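Bacteriocin (Pseudomonas syringae pv. tomato, PDB 4FZL) kills related bacteria, probably by acting as a metal-dependent phosphatase that degrades the peptidoglycan precursor lipid II. Local coordinates at residues A[43-47]-A[101-106]; A[46-51]-A[95-99]; A[88-92]-A[112-118]; A[119-123]-A[152-158]. All blocks are in the same frame, centred on the assembly; numbering follows the deposited sequence. Where two conformers were deposited one is given.

Contact 1. Residues A[43-47]-A[101-106]; sequences LKTFA and LAHGMF
The Phe-106 ring carries the side chain of Lys-44 over one face, with Lys-44 CD lying 4.2 Å from the ring centroid and 12° off the ring normal, a CH-pi contact above the middle of the ring. Closer to the rim, Lys-44 CG comes to 3.7 Å from Phe-106 CE2, and a methyl of Leu-43, CD2, approaches the same CE2 obliquely at 4.3 Å. The lysine chain bends at chi3, and the lysine and phenylalanine side chains cross at about a right angle. The ammonium of Lys-44, hydrogen-bonded to the carbonyl oxygens of Glu-78 and Ile-81, lies on the same side but too far from the ring for more than a weak cation-pi attraction. The aliphatic part of Lys-44 thus does the packing, while its charged end ties helix 37-54 to the loop beyond helix 59-70.

This is a helix-helix crossing: the axes of the short helical segments 43-47 and 101-106 approach to 9.6 Å at -117°, and Leu-43 enters as a knob into a hole lined by Leu-101, Ala-102, Met-105 and Phe-106. With CG of Leu-43 anti to its own nitrogen (chi1 -178°), the branch point is set 3.9 Å from Ala-102 CB, and the two methyls divide the hole between them. CD1 faces CD2 of Leu-101, whereas CD2 turns toward Met-105, a less certain contact because that methionine has two conformers. One turn along helix 37-54, Ala-47 CB abuts Ala-102 CB at 3.9 Å, so the small methyl of Ala-102 is shared by Leu-43 and Ala-47. Tyr-83, from the loop before helix 96-106, touches both Ala-47 and Phe-106.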
loop_
_atom_site.group_PDB
_atom_site.type_symbol
_atom_site.label_atom_id
_atom_site.label_comp_id
_atom_site.label_asym_id
_atom_site.label_seq_id
_atom_site.Cartn_x
_atom_site.Cartn_y
_atom_site.Cartn_z
ATOM N N LEU A 43 -7.449 -13.804 3.521
ATOM C CA LEU A 43 -6.752 -12.568 3.787
ATOM C C LEU A 43 -5.229 -12.798 3.797
ATOM O O LEU A 43 -4.448 -12.022 3.233
ATOM C CB LEU A 43 -7.245 -11.991 5.117
ATOM C CG LEU A 43 -6.610 -10.655 5.485
ATOM C CD1 LEU A 43 -6.790 -9.569 4.428
ATOM C CD2 LEU A 43 -7.206 -10.153 6.806
ATOM N N LYS A 44 -4.797 -13.892 4.450
ATOM C CA LYS A 44 -3.410 -14.243 4.417
ATOM C C LYS A 44 -2.836 -14.588 3.031
ATOM O O LYS A 44 -1.685 -14.291 2.722
ATOM C CB LYS A 44 -3.102 -15.319 5.484
ATOM C CG LYS A 44 -3.147 -14.857 6.930
ATOM C CD LYS A 44 -2.676 -15.852 7.997
ATOM C CE LYS A 44 -3.734 -16.820 8.318
ATOM N NZ LYS A 44 -3.205 -17.763 9.382
ATOM N N THR A 45 -3.685 -15.188 2.201
ATOM C CA THR A 45 -3.302 -15.484 0.832
ATOM C C THR A 45 -3.132 -14.157 0.066
ATOM O O THR A 45 -2.209 -14.048 -0.758
ATOM C CB THR A 45 -4.324 -16.422 0.154
ATOM O OG1 THR A 45 -4.396 -17.627 0.912
ATOM C CG2 THR A 45 -4.022 -16.686 -1.396
ATOM N N PHE A 46 -4.082 -13.202 0.275
ATOM C CA PHE A 46 -3.921 -11.910 -0.386
ATOM C C PHE A 46 -2.557 -11.293 -0.008
ATOM O O PHE A 46 -1.888 -10.676 -0.865
ATOM C CB PHE A 46 -5.018 -10.910 -0.026
ATOM C CG PHE A 46 -6.431 -11.323 -0.310
ATOM C CD1 PHE A 46 -6.773 -12.290 -1.256
ATOM C CD2 PHE A 46 -7.441 -10.741 0.403
ATOM C CE1 PHE A 46 -8.062 -12.665 -1.422
ATOM C CE2 PHE A 46 -8.777 -11.062 0.178
ATOM C CZ PHE A 46 -9.072 -12.054 -0.743
ATOM N N ALA A 47 -2.234 -11.347 1.298
ATOM C CA ALA A 47 -0.980 -10.740 1.663
ATOM C C ALA A 47 0.220 -11.436 1.038
ATOM O O ALA A 47 1.189 -10.796 0.639
ATOM C CB ALA A 47 -0.883 -10.830 3.150
ATOM N N LEU A 101 -3.801 -4.494 5.709
ATOM C CA LEU A 101 -4.825 -4.885 6.694
ATOM C C LEU A 101 -4.375 -6.167 7.485
ATOM O O LEU A 101 -4.399 -6.273 8.722
ATOM C CB LEU A 101 -6.181 -5.150 6.007
ATOM C CG LEU A 101 -7.308 -5.705 6.876
ATOM C CD1 LEU A 101 -7.701 -4.550 7.767
ATOM C CD2 LEU A 101 -8.432 -6.056 5.911
ATOM N N ALA A 102 -3.985 -7.157 6.688
ATOM C CA ALA A 102 -3.407 -8.405 7.227
ATOM C C ALA A 102 -2.247 -8.117 8.223
ATOM O O ALA A 102 -2.178 -8.739 9.283
ATOM C CB ALA A 102 -2.944 -9.356 6.098
ATOM N N HIS A 103 -1.376 -7.171 7.881
ATOM C CA HIS A 103 -0.212 -6.924 8.640
ATOM C C HIS A 103 -0.622 -6.372 10.006
ATOM O O HIS A 103 0.020 -6.633 10.996
ATOM C CB HIS A 103 0.721 -5.948 7.924
ATOM C CG HIS A 103 2.081 -5.934 8.508
ATOM N ND1 HIS A 103 3.004 -6.891 8.211
ATOM C CD2 HIS A 103 2.681 -5.065 9.439
ATOM C CE1 HIS A 103 4.098 -6.639 8.936
ATOM N NE2 HIS A 103 3.904 -5.497 9.641
ATOM N N GLY A 104 -1.692 -5.576 10.078
ATOM C CA GLY A 104 -2.097 -5.003 11.401
ATOM C C GLY A 104 -2.617 -6.099 12.366
ATOM O O GLY A 104 -2.598 -5.943 13.578
ATOM N N MET A 105 -3.098 -7.202 11.807
ATOM C CA MET A 105 -3.644 -8.284 12.624
ATOM C C MET A 105 -2.715 -9.491 12.799
ATOM O O MET A 105 -2.920 -10.302 13.705
ATOM C CB MET A 105 -4.963 -8.768 12.030
ATOM C CG MET A 105 -6.135 -7.819 12.247
ATOM S SD MET A 105 -7.349 -8.282 11.005
ATOM C CE MET A 105 -6.597 -9.871 10.678
ATOM N N PHE A 106 -1.731 -9.632 11.916
ATOM C CA PHE A 106 -0.819 -10.780 11.970
ATOM C C PHE A 106 0.642 -10.419 12.065
ATOM O O PHE A 106 1.438 -11.282 12.438
ATOM C CB PHE A 106 -0.988 -11.684 10.748
ATOM C CG PHE A 106 -2.397 -12.177 10.530
ATOM C CD1 PHE A 106 -3.042 -12.843 11.561
ATOM C CD2 PHE A 106 -3.082 -11.878 9.411
ATOM C CE1 PHE A 106 -4.349 -13.268 11.435
ATOM C CE2 PHE A 106 -4.378 -12.313 9.249
ATOM C CZ PHE A 106 -5.023 -12.981 10.258
#

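Contact 2. Residues A[46-51]-A[95-99]; sequences FAAADQ and MTPFH
Asp-50 and His-99 both direct CG anti to the backbone nitrogen (chi1 -175° and -173°), which swings the carboxylate and the imidazole into each other across the helices. In this His-carboxylate hydrogen bond His-99 ND1 donates to Asp-50 OD2 at 2.7 Å; the bond is nearly straight, and the oxygen lies in the imidazole plane although the carboxylate is turned steeply against the ring. OD2 is met on its anti side. The other oxygen, OD1, receives the hydroxyl of Thr-96 on the syn side, OG1 to OD1 being 2.8 Å, and also a water that in turn accepts from Met-95 N. Ser-91 OG bonds to OD1 as well, so this buried carboxylate is gripped at both ends, which probably favours its charged form.

Around the imidazole, Ala-47 O sits over the centre of one face, 3.5 Å from CE1 of His-99, while Gln-51 OE1 lies at the edge beside the same carbon. That amide oxygen has its main partner in Val-89 N, and His-99 NE2 pairs with His-88 ND1, which probably holds the ring at both nitrogens.

Apolar packing takes over on the Phe-46 side. Phe-46 turns an edge to the face of Phe-98 in a T-shaped pair, centroids 5.2 Å apart. The extended Met-95 chain crosses Phe-46; its CE lies 3.6 Å from Phe-46 CD1, and its SD, 4.7 Å from the Phe-46 centroid, makes an oblique Met-aromatic contact. The start of helix 96-106 is thereby laid against helix 37-54, whose Phe-46 and Ala-49 also touch helix 59-70, while Thr-96 and Pro-97 meet helix 159-165 and Phe-98 reaches helix 22-33.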
loop_
_atom_site.group_PDB
_atom_site.type_symbol
_atom_site.label_atom_id
_atom_site.label_comp_id
_atom_site.label_asym_id
_atom_site.label_seq_id
_atom_site.Cartn_x
_atom_site.Cartn_y
_atom_site.Cartn_z
ATOM N N PHE A 46 -4.082 -13.202 0.275
ATOM C CA PHE A 46 -3.921 -11.910 -0.386
ATOM C C PHE A 46 -2.557 -11.293 -0.008
ATOM O O PHE A 46 -1.888 -10.676 -0.865
ATOM C CB PHE A 46 -5.018 -10.910 -0.026
ATOM C CG PHE A 46 -6.431 -11.323 -0.310
ATOM C CD1 PHE A 46 -6.773 -12.290 -1.256
ATOM C CD2 PHE A 46 -7.441 -10.741 0.403
ATOM C CE1 PHE A 46 -8.062 -12.665 -1.422
ATOM C CE2 PHE A 46 -8.777 -11.062 0.178
ATOM C CZ PHE A 46 -9.072 -12.054 -0.743
ATOM N N ALA A 47 -2.234 -11.347 1.298
ATOM C CA ALA A 47 -0.980 -10.740 1.663
ATOM C C ALA A 47 0.220 -11.436 1.038
ATOM O O ALA A 47 1.189 -10.796 0.639
ATOM C CB ALA A 47 -0.883 -10.830 3.150
ATOM N N ALA A 48 0.159 -12.775 1.006
ATOM C CA ALA A 48 1.227 -13.527 0.361
ATOM C C ALA A 48 1.344 -13.216 -1.152
ATOM O O ALA A 48 2.477 -13.179 -1.708
ATOM C CB ALA A 48 1.028 -15.028 0.607
ATOM N N ALA A 49 0.174 -13.110 -1.807
ATOM C CA ALA A 49 0.180 -12.892 -3.229
ATOM C C ALA A 49 0.741 -11.470 -3.519
ATOM O O ALA A 49 1.496 -11.243 -4.456
ATOM C CB ALA A 49 -1.248 -13.059 -3.769
ATOM N N ASP A 50 0.334 -10.499 -2.703
ATOM C CA ASP A 50 0.874 -9.161 -2.845
ATOM C C ASP A 50 2.381 -9.146 -2.650
ATOM O O ASP A 50 3.088 -8.449 -3.360
ATOM C CB ASP A 50 0.272 -8.217 -1.803
ATOM C CG ASP A 50 0.689 -6.787 -1.970
ATOM O OD1 ASP A 50 0.187 -6.117 -2.907
ATOM O OD2 ASP A 50 1.473 -6.300 -1.191
ATOM N N GLN A 51 2.863 -9.838 -1.625
ATOM C CA GLN A 51 4.285 -9.963 -1.429
ATOM C C GLN A 51 5.011 -10.503 -2.701
ATOM O O GLN A 51 6.064 -10.017 -3.110
ATOM C CB GLN A 51 4.546 -10.827 -0.168
ATOM C CG GLN A 51 5.986 -11.065 0.258
ATOM C CD GLN A 51 6.615 -9.898 0.887
ATOM O OE1 GLN A 51 5.952 -9.179 1.587
ATOM N NE2 GLN A 51 7.899 -9.702 0.665
ATOM N N MET A 95 -3.962 -5.961 -4.274
ATOM C CA MET A 95 -4.100 -6.535 -2.937
ATOM C C MET A 95 -3.307 -5.818 -1.881
ATOM O O MET A 95 -3.265 -6.250 -0.700
ATOM C CB MET A 95 -3.827 -8.037 -2.936
ATOM C CG MET A 95 -5.053 -8.795 -3.567
ATOM S SD MET A 95 -4.684 -10.518 -3.805
ATOM C CE MET A 95 -6.146 -11.107 -4.623
ATOM N N THR A 96 -2.665 -4.735 -2.228
ATOM C CA THR A 96 -1.851 -3.988 -1.261
ATOM C C THR A 96 -2.641 -3.538 -0.004
ATOM O O THR A 96 -2.177 -3.750 1.128
ATOM C CB THR A 96 -1.100 -2.852 -1.935
ATOM O OG1 THR A 96 0.045 -3.383 -2.567
ATOM C CG2 THR A 96 -0.605 -1.776 -0.885
ATOM N N PRO A 97 -3.855 -2.969 -0.172
ATOM C CA PRO A 97 -4.524 -2.545 1.092
ATOM C C PRO A 97 -4.872 -3.769 1.965
ATOM O O PRO A 97 -4.957 -3.671 3.166
ATOM C CB PRO A 97 -5.792 -1.820 0.636
ATOM C CG PRO A 97 -5.739 -1.812 -0.832
ATOM C CD PRO A 97 -4.484 -2.406 -1.365
ATOM N N PHE A 98 -5.140 -4.922 1.327
ATOM C CA PHE A 98 -5.402 -6.138 2.097
ATOM C C PHE A 98 -4.158 -6.630 2.802
ATOM O O PHE A 98 -4.195 -7.212 3.893
ATOM C CB PHE A 98 -5.954 -7.236 1.212
ATOM C CG PHE A 98 -7.332 -6.933 0.696
ATOM C CD1 PHE A 98 -8.448 -7.143 1.470
ATOM C CD2 PHE A 98 -7.495 -6.396 -0.572
ATOM C CE1 PHE A 98 -9.739 -6.855 0.952
ATOM C CE2 PHE A 98 -8.769 -6.096 -1.082
ATOM C CZ PHE A 98 -9.889 -6.302 -0.292
ATOM N N HIS A 99 -3.027 -6.471 2.140
ATOM C CA HIS A 99 -1.746 -6.857 2.753
ATOM C C HIS A 99 -1.500 -5.991 3.996
ATOM O O HIS A 99 -1.123 -6.508 5.040
ATOM C CB HIS A 99 -0.601 -6.723 1.655
ATOM C CG HIS A 99 0.724 -7.246 2.090
ATOM N ND1 HIS A 99 1.769 -7.335 1.240
ATOM C CD2 HIS A 99 1.136 -7.830 3.272
ATOM C CE1 HIS A 99 2.823 -7.895 1.842
ATOM N NE2 HIS A 99 2.453 -8.225 3.082
HETATM O O HOH W 1 -1.437 -6.714 -5.066
#

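Contact 3. Residues A[88-92]-A[112-118]; sequences HVLSG and LTFPIQN
Leu-90 reaches across to Leu-112 and Phe-114. Its CB stands over one face of the Phe-114 ring, displaced toward the rim and 4.1 Å from the centroid, a CH-pi contact. CG then meets the branch of Leu-112, and the two methyls part: CD1 wedges between Leu-112 CD2, at 3.7 Å, and Phe-114 CD2, whereas CD2 of Leu-90 lies against both methyls of Leu-112. CG stands beside the backbone nitrogen (chi1 -57°), which carries the branch across toward Leu-112.

The backbone around this leucine is bridged through Val-89 and Thr-113. Thr-113 N donates to His-88 O at 3.0 Å, and Leu-90 N returns a bond to Thr-113 O at 2.9 Å. Farther along, Asn-118 ND2 donates to Leu-90 O, 3.0 Å away, on an in-plane lone pair. Gly-92, with positive phi, brings its CA against Asn-118 O. Strand 112-113 pairs in parallel with strand 224-227, which joins it to the mixed sheet, and Phe-114 packs on Leu-165 of the calcium site.

Three direct hydrogen bonds, two from the bridge and one from the asparagine, join the polar side, while leucine and phenylalanine carbons fill the inner side; His-88 and Ser-91 direct their polar groups to His-99 and Asp-50.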
loop_
_atom_site.group_PDB
_atom_site.type_symbol
_atom_site.label_atom_id
_atom_site.label_comp_id
_atom_site.label_asym_id
_atom_site.label_seq_id
_atom_site.Cartn_x
_atom_site.Cartn_y
_atom_site.Cartn_z
ATOM N N HIS A 88 8.238 -7.738 5.148
ATOM C CA HIS A 88 7.078 -7.565 4.266
ATOM C C HIS A 88 7.233 -6.353 3.413
ATOM O O HIS A 88 7.685 -5.307 3.866
ATOM C CB HIS A 88 5.775 -7.438 5.080
ATOM C CG HIS A 88 5.267 -8.762 5.553
ATOM N ND1 HIS A 88 4.301 -9.463 4.897
ATOM C CD2 HIS A 88 5.674 -9.545 6.637
ATOM C CE1 HIS A 88 4.096 -10.626 5.539
ATOM N NE2 HIS A 88 4.963 -10.699 6.582
ATOM N N VAL A 89 6.769 -6.465 2.194
ATOM C CA VAL A 89 6.873 -5.438 1.206
ATOM C C VAL A 89 5.521 -5.368 0.501
ATOM O O VAL A 89 5.013 -6.354 -0.037
ATOM C CB VAL A 89 7.961 -5.765 0.154
ATOM C CG1 VAL A 89 8.063 -4.613 -0.865
ATOM C CG2 VAL A 89 9.323 -6.002 0.856
ATOM N N LEU A 90 5.038 -4.162 0.361
ATOM C CA LEU A 90 3.830 -3.835 -0.368
ATOM C C LEU A 90 4.106 -3.557 -1.869
ATOM O O LEU A 90 4.949 -2.795 -2.245
ATOM C CB LEU A 90 3.101 -2.640 0.201
ATOM C CG LEU A 90 2.680 -2.711 1.678
ATOM C CD1 LEU A 90 2.113 -1.435 2.345
ATOM C CD2 LEU A 90 1.694 -3.869 1.872
ATOM N N SER A 91 3.356 -4.234 -2.712
ATOM C CA SER A 91 3.549 -4.064 -4.086
ATOM C C SER A 91 3.006 -2.826 -4.791
ATOM O O SER A 91 3.461 -2.513 -5.900
ATOM C CB SER A 91 2.968 -5.313 -4.776
ATOM O OG SER A 91 1.587 -5.209 -5.084
ATOM N N GLY A 92 1.990 -2.218 -4.202
ATOM C CA GLY A 92 1.241 -1.183 -4.864
ATOM C C GLY A 92 0.142 -1.674 -5.787
ATOM O O GLY A 92 -0.566 -0.872 -6.428
ATOM N N LEU A 112 6.744 -2.403 7.931
ATOM C CA LEU A 112 6.441 -2.955 6.598
ATOM C C LEU A 112 7.119 -1.914 5.670
ATOM O O LEU A 112 7.271 -0.707 6.024
ATOM C CB LEU A 112 4.846 -2.985 6.462
ATOM C CG LEU A 112 3.956 -3.150 5.298
ATOM C CD1 LEU A 112 4.212 -4.528 4.764
ATOM C CD2 LEU A 112 2.485 -3.134 5.642
ATOM N N THR A 113 7.525 -2.351 4.488
ATOM C CA THR A 113 8.114 -1.482 3.464
ATOM C C THR A 113 7.178 -1.264 2.329
ATOM O O THR A 113 6.591 -2.231 1.851
ATOM C CB THR A 113 9.450 -2.036 2.981
ATOM O OG1 THR A 113 10.312 -2.161 4.118
ATOM C CG2 THR A 113 10.055 -1.158 1.892
ATOM N N PHE A 114 6.996 -0.015 1.906
ATOM C CA PHE A 114 6.207 0.364 0.762
ATOM C C PHE A 114 7.134 1.160 -0.154
ATOM O O PHE A 114 7.264 2.329 -0.003
ATOM C CB PHE A 114 4.980 1.204 1.131
ATOM C CG PHE A 114 3.882 1.232 0.084
ATOM C CD1 PHE A 114 4.038 0.809 -1.206
ATOM C CD2 PHE A 114 2.664 1.735 0.397
ATOM C CE1 PHE A 114 3.015 0.833 -2.110
ATOM C CE2 PHE A 114 1.642 1.833 -0.512
ATOM C CZ PHE A 114 1.829 1.374 -1.788
ATOM N N PRO A 115 7.879 0.470 -1.026
ATOM C CA PRO A 115 8.872 1.212 -1.842
ATOM C C PRO A 115 8.241 2.433 -2.538
ATOM O O PRO A 115 7.135 2.305 -3.106
ATOM C CB PRO A 115 9.374 0.164 -2.833
ATOM C CG PRO A 115 9.150 -1.139 -2.056
ATOM C CD PRO A 115 7.864 -0.975 -1.326
ATOM N N ILE A 116 8.936 3.564 -2.534
ATOM C CA ILE A 116 8.263 4.774 -3.049
ATOM C C ILE A 116 7.746 4.607 -4.493
ATOM O O ILE A 116 6.723 5.181 -4.860
ATOM C CB ILE A 116 9.202 6.020 -2.834
ATOM C CG1 ILE A 116 8.431 7.333 -2.917
ATOM C CG2 ILE A 116 10.371 6.025 -3.849
ATOM C CD1 ILE A 116 9.187 8.568 -2.429
ATOM N N GLN A 117 8.526 3.883 -5.290
ATOM C CA GLN A 117 8.138 3.686 -6.656
ATOM C C GLN A 117 6.849 2.820 -6.864
ATOM O O GLN A 117 6.216 2.868 -7.882
ATOM C CB GLN A 117 9.340 3.155 -7.445
ATOM C CG GLN A 117 9.682 1.736 -7.111
ATOM C CD GLN A 117 10.726 1.563 -6.010
ATOM O OE1 GLN A 117 10.942 2.452 -5.199
ATOM N NE2 GLN A 117 11.386 0.401 -6.002
ATOM N N ASN A 118 6.450 2.090 -5.804
ATOM C CA ASN A 118 5.245 1.295 -5.817
ATOM C C ASN A 118 3.982 2.051 -5.422
ATOM O O ASN A 118 2.877 1.544 -5.682
ATOM C CB ASN A 118 5.339 0.072 -4.927
ATOM C CG ASN A 118 6.402 -0.936 -5.373
ATOM O OD1 ASN A 118 7.081 -0.719 -6.367
ATOM N ND2 ASN A 118 6.613 -1.994 -4.554
HETATM O O HOH W 2 10.211 -4.820 4.989
HETATM O O HOH W 3 3.029 -0.827 -7.974
HETATM O O HOH W 4 0.039 1.703 -6.610
#

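Contact 4. Residues A[119-123]-A[152-158]; sequences VGLNV and YDVGKDS. With EDO (1,2-ethanediol), chain K; EDO (1,2-ethanediol), chain H.
Hydrogen bonding between Asn-122 and Asp-157 joins the loop after helix 116-119 to the turn between strand 142-153 and helix 159-165. Asn-122 N donates to Asp-157 OD1 at 2.8 Å, coming from above the carboxylate plane. The same oxygen takes the hydroxyl of Tyr-152, 2.5 Å from OH to OD1, on its syn side and from the opposite face. A water bridges Asp-157 OD2 and Asn-122 O.

Apolar contacts gather on the tyrosine. Val-123 CG2 lies over one ring face, 3.8 Å from Tyr-152 CZ, and Leu-121 CD2 approaches CE2 of the ring obliquely at 3.7 Å. On the opposite face sits an ethanediol, probably from the crystallisation liquor, whose O2 accepts from Asp-153 N. Deeper, Val-119 CG1 faces Val-154 CG1 at 4.2 Å.

Turn-forming bonds complete the corner. Asp-153 OD1 accepts from Gly-155 N in an Asx turn, and Ser-158, the N-cap of helix 159-165, bonds through OG to Ser-161 N. Gly-120, the first residue to leave helical angles, has positive phi.

Two donors on one oxygen and a water on the other would be expected to stabilise Asp-157 as a carboxylate, which holds the tyrosine hydroxyl and the loop backbone together.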
loop_
_atom_site.group_PDB
_atom_site.type_symbol
_atom_site.label_atom_id
_atom_site.label_comp_id
_atom_site.label_asym_id
_atom_site.label_seq_id
_atom_site.Cartn_x
_atom_site.Cartn_y
_atom_site.Cartn_z
ATOM N N VAL A 119 4.122 3.260 -4.917
ATOM C CA VAL A 119 2.975 3.965 -4.391
ATOM C C VAL A 119 2.082 4.504 -5.511
ATOM O O VAL A 119 0.869 4.537 -5.379
ATOM C CB VAL A 119 3.463 5.091 -3.476
ATOM C CG1 VAL A 119 2.278 5.993 -3.019
ATOM C CG2 VAL A 119 4.233 4.488 -2.273
ATOM N N GLY A 120 2.698 4.902 -6.617
ATOM C CA GLY A 120 1.928 5.500 -7.736
ATOM C C GLY A 120 1.844 7.011 -7.754
ATOM O O GLY A 120 0.872 7.585 -8.289
ATOM N N LEU A 121 2.782 7.629 -7.066
ATOM C CA LEU A 121 2.813 9.071 -6.986
ATOM C C LEU A 121 3.002 9.629 -8.433
ATOM O O LEU A 121 3.856 9.143 -9.215
ATOM C CB LEU A 121 3.952 9.539 -6.082
ATOM C CG LEU A 121 3.751 9.196 -4.616
ATOM C CD1 LEU A 121 5.007 9.510 -3.883
ATOM C CD2 LEU A 121 2.504 9.814 -4.018
ATOM N N ASN A 122 2.380 10.758 -8.654
ATOM C CA ASN A 122 2.562 11.537 -9.876
ATOM C C ASN A 122 2.468 13.029 -9.486
ATOM O O ASN A 122 1.517 13.720 -9.788
ATOM C CB ASN A 122 1.583 11.043 -10.952
ATOM C CG ASN A 122 1.832 11.682 -12.287
ATOM O OD1 ASN A 122 2.965 12.089 -12.635
ATOM N ND2 ASN A 122 0.790 11.667 -13.120
ATOM N N VAL A 123 3.498 13.489 -8.769
ATOM C CA VAL A 123 3.398 14.755 -8.080
ATOM C C VAL A 123 3.597 15.913 -9.088
ATOM O O VAL A 123 4.579 15.969 -9.759
ATOM C CB VAL A 123 4.410 14.858 -6.942
ATOM C CG1 VAL A 123 4.373 16.214 -6.184
ATOM C CG2 VAL A 123 4.204 13.691 -5.946
ATOM N N TYR A 152 0.831 15.438 1.472
ATOM C CA TYR A 152 0.310 15.017 0.201
ATOM C C TYR A 152 -0.772 13.970 0.387
ATOM O O TYR A 152 -0.563 12.969 1.013
ATOM C CB TYR A 152 1.423 14.421 -0.654
ATOM C CG TYR A 152 1.116 14.303 -2.137
ATOM C CD1 TYR A 152 1.138 15.430 -2.974
ATOM C CD2 TYR A 152 0.802 13.080 -2.696
ATOM C CE1 TYR A 152 0.868 15.307 -4.323
ATOM C CE2 TYR A 152 0.550 12.954 -4.038
ATOM C CZ TYR A 152 0.561 14.088 -4.832
ATOM O OH TYR A 152 0.330 14.008 -6.166
ATOM N N ASP A 153 -1.910 14.214 -0.259
ATOM C CA ASP A 153 -3.037 13.285 -0.245
ATOM C C ASP A 153 -2.800 12.329 -1.406
ATOM O O ASP A 153 -2.971 12.645 -2.614
ATOM C CB ASP A 153 -4.334 14.061 -0.380
ATOM C CG ASP A 153 -5.576 13.183 -0.316
ATOM O OD1 ASP A 153 -5.513 11.989 -0.674
ATOM O OD2 ASP A 153 -6.606 13.707 0.140
ATOM N N VAL A 154 -2.440 11.112 -1.051
ATOM C CA VAL A 154 -2.049 10.148 -1.995
ATOM C C VAL A 154 -3.202 9.817 -2.974
ATOM O O VAL A 154 -3.018 9.359 -4.090
ATOM C CB VAL A 154 -1.594 8.905 -1.180
ATOM C CG1 VAL A 154 -1.406 7.814 -2.074
ATOM C CG2 VAL A 154 -0.350 9.237 -0.407
ATOM N N GLY A 155 -4.422 10.078 -2.484
ATOM C CA GLY A 155 -5.574 9.943 -3.309
ATOM C C GLY A 155 -5.611 10.848 -4.502
ATOM O O GLY A 155 -6.333 10.534 -5.424
ATOM N N LYS A 156 -4.873 11.981 -4.466
ATOM C CA LYS A 156 -4.641 12.839 -5.687
ATOM C C LYS A 156 -4.203 11.960 -6.837
ATOM O O LYS A 156 -4.521 12.233 -8.014
ATOM C CB LYS A 156 -3.568 13.920 -5.423
ATOM C CG LYS A 156 -3.189 14.839 -6.598
ATOM C CD LYS A 156 -4.139 15.994 -6.753
ATOM C CE LYS A 156 -3.628 17.073 -7.699
ATOM N NZ LYS A 156 -4.702 18.084 -7.952
ATOM N N ASP A 157 -3.438 10.889 -6.540
ATOM C CA ASP A 157 -2.864 9.964 -7.582
ATOM C C ASP A 157 -3.332 8.566 -7.582
ATOM O O ASP A 157 -3.475 7.979 -8.669
ATOM C CB ASP A 157 -1.329 9.946 -7.461
ATOM C CG ASP A 157 -0.781 11.298 -7.669
ATOM O OD1 ASP A 157 0.232 11.635 -6.999
ATOM O OD2 ASP A 157 -1.477 12.006 -8.481
ATOM N N SER A 158 -3.605 7.993 -6.398
ATOM C CA SER A 158 -3.998 6.591 -6.295
ATOM C C SER A 158 -5.015 6.454 -5.151
ATOM O O SER A 158 -4.614 6.360 -4.000
ATOM C CB SER A 158 -2.747 5.711 -6.037
ATOM O OG SER A 158 -3.044 4.339 -5.751
HETATM C C1 EDO K . -1.956 17.563 -3.723
HETATM O O1 EDO K . -1.323 18.643 -3.036
HETATM C C2 EDO K . -2.225 16.435 -2.706
HETATM O O2 EDO K . -2.382 16.853 -1.396
HETATM C C1 EDO H . 3.207 16.925 -13.318
HETATM O O1 EDO H . 1.952 16.257 -13.547
HETATM C C2 EDO H . 4.201 15.823 -13.012
HETATM O O2 EDO H . 3.543 14.659 -13.592
HETATM O O HOH W 5 -1.124 14.823 -9.251
#

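The centres of contacts 1 and 2 lie about 7 Å apart; both pair helix 37-54 with helix 96-106 and share Phe-46 and Ala-47. The centre of contact 3 is about 11 Å from that of contact 2, and probable hydrogen bonds join Asp-50 to Ser-91 and His-99 to His-88; along the chain its segments alternate with those of contacts 1 and 2. Contact 4 follows in series, its centre about 14 Å from that of contact 3, which it touches through Phe-114 on Val-119; both reach the same mixed sheet. Across the chain's centre, the series thus runs from the helical part toward the calcium site, formed by two strand residues and Leu-165 ending helix 159-165.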